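Local atomic coordinates of exotoxin 5 (Staphylococcus aureus subsp. aureus COL, PDB entry 3R2I), a protein that is of unknown function but belongs to the staphylococcal superantigen-like exotoxins, secreted proteins related in fold to the superantigens. Residues F174-D186 with L227-I241. Sequence-based numbering, arbitrary orientation.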
loop_
_atom_site.group_PDB
_atom_site.type_symbol
_atom_site.label_atom_id
_atom_site.label_comp_id
_atom_site.label_asym_id
_atom_site.label_seq_id
_atom_site.Cartn_x
_atom_site.Cartn_y
_atom_site.Cartn_z
ATOM N N PHE A 174 3.305 -4.829 12.451
ATOM C CA PHE A 174 2.982 -6.235 12.226
ATOM C C PHE A 174 2.402 -6.416 10.825
ATOM O O PHE A 174 1.649 -5.578 10.364
ATOM C CB PHE A 174 1.949 -6.721 13.238
ATOM C CG PHE A 174 2.461 -6.794 14.666
ATOM C CD1 PHE A 174 3.300 -7.824 15.054
ATOM C CD2 PHE A 174 2.065 -5.864 15.620
ATOM C CE1 PHE A 174 3.773 -7.916 16.355
ATOM C CE2 PHE A 174 2.507 -5.965 16.923
ATOM C CZ PHE A 174 3.365 -7.006 17.293
ATOM N N ILE A 175 2.768 -7.486 10.136
ATOM C CA ILE A 175 2.207 -7.740 8.816
ATOM C C ILE A 175 1.586 -9.111 8.961
ATOM O O ILE A 175 2.291 -10.059 9.267
ATOM C CB ILE A 175 3.265 -7.800 7.714
ATOM C CG1 ILE A 175 4.144 -6.555 7.766
ATOM C CG2 ILE A 175 2.550 -8.019 6.349
ATOM C CD1 ILE A 175 5.317 -6.587 6.804
ATOM N N GLN A 176 0.279 -9.216 8.759
ATOM C CA GLN A 176 -0.416 -10.503 8.949
ATOM C C GLN A 176 -0.621 -11.338 7.699
ATOM O O GLN A 176 -1.249 -12.379 7.733
ATOM C CB GLN A 176 -1.742 -10.264 9.657
ATOM C CG GLN A 176 -1.495 -9.488 10.964
ATOM C CD GLN A 176 -2.695 -9.406 11.872
ATOM O OE1 GLN A 176 -3.277 -10.440 12.292
ATOM N NE2 GLN A 176 -3.037 -8.171 12.247
ATOM N N LYS A 177 -0.056 -10.905 6.606
ATOM C CA LYS A 177 -0.186 -11.606 5.357
ATOM C C LYS A 177 1.144 -12.142 4.976
ATOM O O LYS A 177 2.142 -11.485 5.108
ATOM C CB LYS A 177 -0.683 -10.657 4.260
ATOM C CG LYS A 177 -2.204 -10.460 4.251
ATOM C CD LYS A 177 -2.640 -9.114 3.592
ATOM C CE LYS A 177 -2.845 -7.950 4.674
ATOM N NZ LYS A 177 -1.768 -7.713 5.770
ATOM N N GLU A 178 1.112 -13.359 4.486
ATOM C CA GLU A 178 2.277 -14.054 4.003
ATOM C C GLU A 178 2.823 -13.329 2.744
ATOM O O GLU A 178 4.009 -13.140 2.575
ATOM C CB GLU A 178 1.791 -15.448 3.714
ATOM C CG GLU A 178 2.803 -16.466 3.444
ATOM C CD GLU A 178 2.181 -17.841 3.526
ATOM O OE1 GLU A 178 2.588 -18.574 4.459
ATOM O OE2 GLU A 178 1.215 -18.122 2.762
ATOM N N GLU A 179 1.923 -12.894 1.882
ATOM C CA GLU A 179 2.286 -12.144 0.687
ATOM C C GLU A 179 1.634 -10.780 0.821
ATOM O O GLU A 179 0.402 -10.694 0.965
ATOM C CB GLU A 179 1.796 -12.850 -0.568
ATOM C CG GLU A 179 1.898 -11.973 -1.812
ATOM C CD GLU A 179 1.770 -12.763 -3.090
ATOM O OE1 GLU A 179 0.761 -12.589 -3.789
ATOM O OE2 GLU A 179 2.658 -13.606 -3.351
ATOM N N VAL A 180 2.442 -9.717 0.763
ATOM C CA VAL A 180 1.923 -8.340 0.947
ATOM C C VAL A 180 2.318 -7.498 -0.240
ATOM O O VAL A 180 3.363 -7.742 -0.862
ATOM C CB VAL A 180 2.477 -7.687 2.258
ATOM C CG1 VAL A 180 4.000 -7.597 2.189
ATOM C CG2 VAL A 180 1.871 -6.284 2.531
ATOM N N SER A 181 1.483 -6.490 -0.538
ATOM C CA SER A 181 1.744 -5.606 -1.667
ATOM C C SER A 181 2.520 -4.410 -1.198
ATOM O O SER A 181 2.372 -3.952 -0.052
ATOM C CB SER A 181 0.455 -5.105 -2.327
ATOM O OG SER A 181 -0.330 -4.363 -1.426
ATOM N N LEU A 182 3.352 -3.900 -2.093
ATOM C CA LEU A 182 4.092 -2.694 -1.809
ATOM C C LEU A 182 3.069 -1.554 -1.519
ATOM O O LEU A 182 3.304 -0.694 -0.680
ATOM C CB LEU A 182 4.976 -2.364 -3.012
ATOM C CG LEU A 182 5.826 -1.104 -2.915
ATOM C CD1 LEU A 182 6.856 -1.193 -1.755
ATOM C CD2 LEU A 182 6.523 -0.924 -4.221
ATOM N N LYS A 183 1.928 -1.591 -2.209
ATOM C CA LYS A 183 0.866 -0.628 -2.046
ATOM C C LYS A 183 0.502 -0.561 -0.597
ATOM O O LYS A 183 0.305 0.501 -0.055
ATOM C CB LYS A 183 -0.412 -1.090 -2.803
ATOM C CG LYS A 183 -1.630 -0.123 -2.762
ATOM C CD LYS A 183 -2.844 -0.794 -3.331
ATOM C CE LYS A 183 -4.094 0.043 -3.335
ATOM N NZ LYS A 183 -3.968 1.320 -4.141
ATOM N N GLU A 184 0.368 -1.720 0.032
ATOM C CA GLU A 184 -0.061 -1.745 1.441
ATOM C C GLU A 184 0.968 -1.170 2.373
ATOM O O GLU A 184 0.650 -0.433 3.299
ATOM C CB GLU A 184 -0.442 -3.169 1.848
ATOM C CG GLU A 184 -0.716 -3.350 3.355
ATOM C CD GLU A 184 -1.451 -4.646 3.671
ATOM O OE1 GLU A 184 -1.925 -5.345 2.724
ATOM O OE2 GLU A 184 -1.578 -4.938 4.886
ATOM N N LEU A 185 2.219 -1.546 2.160
ATOM C CA LEU A 185 3.298 -1.057 3.012
ATOM C C LEU A 185 3.410 0.457 2.891
ATOM O O LEU A 185 3.469 1.178 3.887
ATOM C CB LEU A 185 4.598 -1.723 2.638
ATOM C CG LEU A 185 4.550 -3.221 2.806
ATOM C CD1 LEU A 185 5.875 -3.826 2.383
ATOM C CD2 LEU A 185 4.171 -3.631 4.249
ATOM N N ASP A 186 3.425 0.933 1.662
ATOM C CA ASP A 186 3.489 2.357 1.389
ATOM C C ASP A 186 2.346 3.109 2.080
ATOM O O ASP A 186 2.540 4.137 2.728
ATOM C CB ASP A 186 3.386 2.558 -0.117
ATOM C CG ASP A 186 3.261 4.041 -0.537
ATOM O OD1 ASP A 186 2.179 4.388 -1.096
ATOM O OD2 ASP A 186 4.224 4.827 -0.345
ATOM N N LEU A 227 2.752 7.037 -4.683
ATOM C CA LEU A 227 3.284 5.830 -5.327
ATOM C C LEU A 227 2.702 5.750 -6.755
ATOM O O LEU A 227 1.540 6.066 -6.933
ATOM C CB LEU A 227 2.893 4.590 -4.528
ATOM C CG LEU A 227 3.549 3.262 -4.902
ATOM C CD1 LEU A 227 5.033 3.324 -4.593
ATOM C CD2 LEU A 227 2.874 2.153 -4.083
ATOM N N SER A 228 3.491 5.356 -7.763
ATOM C CA SER A 228 2.965 5.297 -9.116
ATOM C C SER A 228 1.931 4.184 -9.172
ATOM O O SER A 228 1.996 3.252 -8.412
ATOM C CB SER A 228 4.063 4.990 -10.140
ATOM O OG SER A 228 4.603 3.697 -9.861
ATOM N N PHE A 229 0.974 4.277 -10.073
ATOM C CA PHE A 229 -0.010 3.213 -10.194
ATOM C C PHE A 229 0.620 1.872 -10.540
ATOM O O PHE A 229 0.139 0.829 -10.116
ATOM C CB PHE A 229 -1.077 3.542 -11.266
ATOM C CG PHE A 229 -1.912 4.753 -10.937
ATOM C CD1 PHE A 229 -1.907 5.856 -11.755
ATOM C CD2 PHE A 229 -2.658 4.795 -9.758
ATOM C CE1 PHE A 229 -2.680 6.984 -11.455
ATOM C CE2 PHE A 229 -3.422 5.900 -9.427
ATOM C CZ PHE A 229 -3.427 7.016 -10.271
ATOM N N GLU A 230 1.675 1.878 -11.327
ATOM C CA GLU A 230 2.273 0.606 -11.698
ATOM C C GLU A 230 2.894 -0.178 -10.516
ATOM O O GLU A 230 2.862 -1.426 -10.484
ATOM C CB GLU A 230 3.250 0.790 -12.842
ATOM C CG GLU A 230 3.746 -0.578 -13.384
ATOM C CD GLU A 230 4.063 -0.569 -14.875
ATOM O OE1 GLU A 230 5.249 -0.818 -15.204
ATOM O OE2 GLU A 230 3.138 -0.291 -15.702
ATOM N N ARG A 231 3.381 0.543 -9.508
ATOM C CA ARG A 231 3.992 -0.099 -8.365
ATOM C C ARG A 231 2.946 -0.586 -7.375
ATOM O O ARG A 231 3.231 -1.348 -6.476
ATOM C CB ARG A 231 5.017 0.818 -7.747
ATOM C CG ARG A 231 6.156 1.133 -8.737
ATOM C CD ARG A 231 7.134 2.139 -8.126
ATOM N NE ARG A 231 7.934 1.585 -7.035
ATOM C CZ ARG A 231 8.683 2.300 -6.183
ATOM N NH1 ARG A 231 8.678 3.632 -6.197
ATOM N NH2 ARG A 231 9.423 1.676 -5.271
ATOM N N MET A 232 1.713 -0.184 -7.581
ATOM C CA MET A 232 0.622 -0.634 -6.741
ATOM C C MET A 232 0.283 -2.113 -6.999
ATOM O O MET A 232 -0.585 -2.685 -6.307
ATOM C CB MET A 232 -0.610 0.240 -6.965
ATOM C CG MET A 232 -0.455 1.649 -6.455
ATOM S SD MET A 232 -1.952 2.593 -6.672
ATOM C CE MET A 232 -1.361 4.161 -5.994
ATOM N N PHE A 233 0.945 -2.729 -7.983
ATOM C CA PHE A 233 0.745 -4.161 -8.266
ATOM C C PHE A 233 1.869 -5.038 -7.743
ATOM O O PHE A 233 1.694 -6.239 -7.656
ATOM C CB PHE A 233 0.557 -4.417 -9.757
ATOM C CG PHE A 233 -0.634 -3.718 -10.307
ATOM C CD1 PHE A 233 -1.850 -4.358 -10.379
ATOM C CD2 PHE A 233 -0.558 -2.381 -10.638
ATOM C CE1 PHE A 233 -2.959 -3.689 -10.828
ATOM C CE2 PHE A 233 -1.671 -1.698 -11.096
ATOM C CZ PHE A 233 -2.862 -2.340 -11.206
ATOM N N ASP A 234 3.020 -4.451 -7.412
ATOM C CA ASP A 234 4.134 -5.238 -6.901
ATOM C C ASP A 234 3.776 -5.873 -5.569
ATOM O O ASP A 234 3.183 -5.252 -4.683
ATOM C CB ASP A 234 5.380 -4.397 -6.687
ATOM C CG ASP A 234 5.911 -3.780 -7.948
ATOM O OD1 ASP A 234 5.332 -3.939 -9.041
ATOM O OD2 ASP A 234 6.949 -3.115 -7.821
ATOM N N VAL A 235 4.286 -7.074 -5.419
ATOM C CA VAL A 235 4.050 -7.942 -4.299
ATOM C C VAL A 235 5.372 -8.528 -3.778
ATOM O O VAL A 235 6.360 -8.560 -4.507
ATOM C CB VAL A 235 3.097 -9.007 -4.862
ATOM C CG1 VAL A 235 3.588 -10.449 -4.705
ATOM C CG2 VAL A 235 1.703 -8.712 -4.517
ATOM N N MET A 236 5.393 -8.962 -2.519
ATOM C CA MET A 236 6.586 -9.581 -1.948
ATOM C C MET A 236 6.188 -10.469 -0.764
ATOM O O MET A 236 5.090 -10.337 -0.254
ATOM C CB MET A 236 7.535 -8.496 -1.464
ATOM C CG MET A 236 7.033 -7.792 -0.209
ATOM S SD MET A 236 7.884 -6.231 0.146
ATOM C CE MET A 236 7.122 -5.182 -1.115
ATOM N N ASP A 237 7.076 -11.376 -0.366
ATOM C CA ASP A 237 6.856 -12.263 0.776
ATOM C C ASP A 237 7.211 -11.476 2.010
ATOM O O ASP A 237 8.355 -11.066 2.154
ATOM C CB ASP A 237 7.761 -13.490 0.714
ATOM C CG ASP A 237 7.230 -14.570 -0.161
ATOM O OD1 ASP A 237 5.993 -14.579 -0.481
ATOM O OD2 ASP A 237 8.053 -15.470 -0.442
ATOM N N SER A 238 6.262 -11.301 2.923
ATOM C CA SER A 238 6.521 -10.464 4.080
ATOM C C SER A 238 7.619 -10.991 5.008
ATOM O O SER A 238 8.238 -10.224 5.735
ATOM C CB SER A 238 5.215 -10.191 4.837
ATOM O OG SER A 238 4.759 -11.338 5.500
ATOM N N LYS A 239 7.876 -12.288 4.978
ATOM C CA LYS A 239 8.897 -12.837 5.845
ATOM C C LYS A 239 10.312 -12.513 5.309
ATOM O O LYS A 239 11.304 -12.706 6.021
ATOM C CB LYS A 239 8.727 -14.355 6.098
ATOM C CG LYS A 239 9.163 -15.312 4.966
ATOM C CD LYS A 239 8.085 -15.706 3.906
ATOM C CE LYS A 239 7.056 -16.753 4.443
ATOM N NZ LYS A 239 6.103 -17.203 3.390
ATOM N N GLN A 240 10.395 -12.007 4.073
ATOM C CA GLN A 240 11.665 -11.660 3.476
ATOM C C GLN A 240 12.057 -10.223 3.727
ATOM O O GLN A 240 13.091 -9.779 3.271
ATOM C CB GLN A 240 11.617 -11.937 1.992
ATOM C CG GLN A 240 11.422 -13.416 1.686
ATOM C CD GLN A 240 12.562 -14.256 2.225
ATOM O OE1 GLN A 240 13.732 -13.905 2.079
ATOM N NE2 GLN A 240 12.223 -15.357 2.860
ATOM N N ILE A 241 11.205 -9.470 4.400
ATOM C CA ILE A 241 11.518 -8.093 4.726
ATOM C C ILE A 241 12.443 -8.109 5.941
ATOM O O ILE A 241 12.063 -8.588 7.017
ATOM C CB ILE A 241 10.249 -7.297 5.091
ATOM C CG1 ILE A 241 9.306 -7.223 3.886
ATOM C CG2 ILE A 241 10.633 -5.871 5.553
ATOM C CD1 ILE A 241 7.925 -6.691 4.227
HETATM O O HOH W 1 5.369 -12.875 -3.034
#
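Val180 and Met236 form the hydrogen-bonded pair of a short antiparallel two-stranded sheet, 179-181 with 235-237. Val180 N gives to Met236 O and Met236 N to Val180 O, each at 2.9 Å. Beyond this pair, Leu182 N binds Asp234 O at one end and Ser238 N binds Glu178 O at the other. There Ser238 OG also donates to Lys177 O at 2.7 Å, in the carbonyl plane, and Ser152 is a second partner of the hydroxyl.

The Val180 and Met236 side chains run side by side. Met236 SD meets Leu185 CD1 tip to tip at 3.9 Å. The bend at chi3 (75°) lays Met236 CE against Leu185 and 4.0 Å from Leu182 CB. Ile241 CD1 touches both Leu185 CD1 and Ile175 CD1, the latter at 3.7 Å.

On the other face of the sheet, the extended Glu179 side chain crosses Val235. One water donates to both Glu179 OE2 and Asp237 OD1, probably easing the closeness of two acids; Glu179 OE1 accepts a hydrogen bond from the backbone N of Lys141.

Ser181 ends its strand as the N-cap of helix 182-197, its OG accepting from Glu184 N. Lys183 NZ passes Met232 SD at 3.5 Å and hydrogen-bonds to Val136 O. The small sheet leads into the central helix of the beta-grasp domain. Glu179, Lys183 and Met232 bond to strand 133-141 of the OB-fold domain, at the interface of the two-domain fold characteristic of superantigen-like toxins.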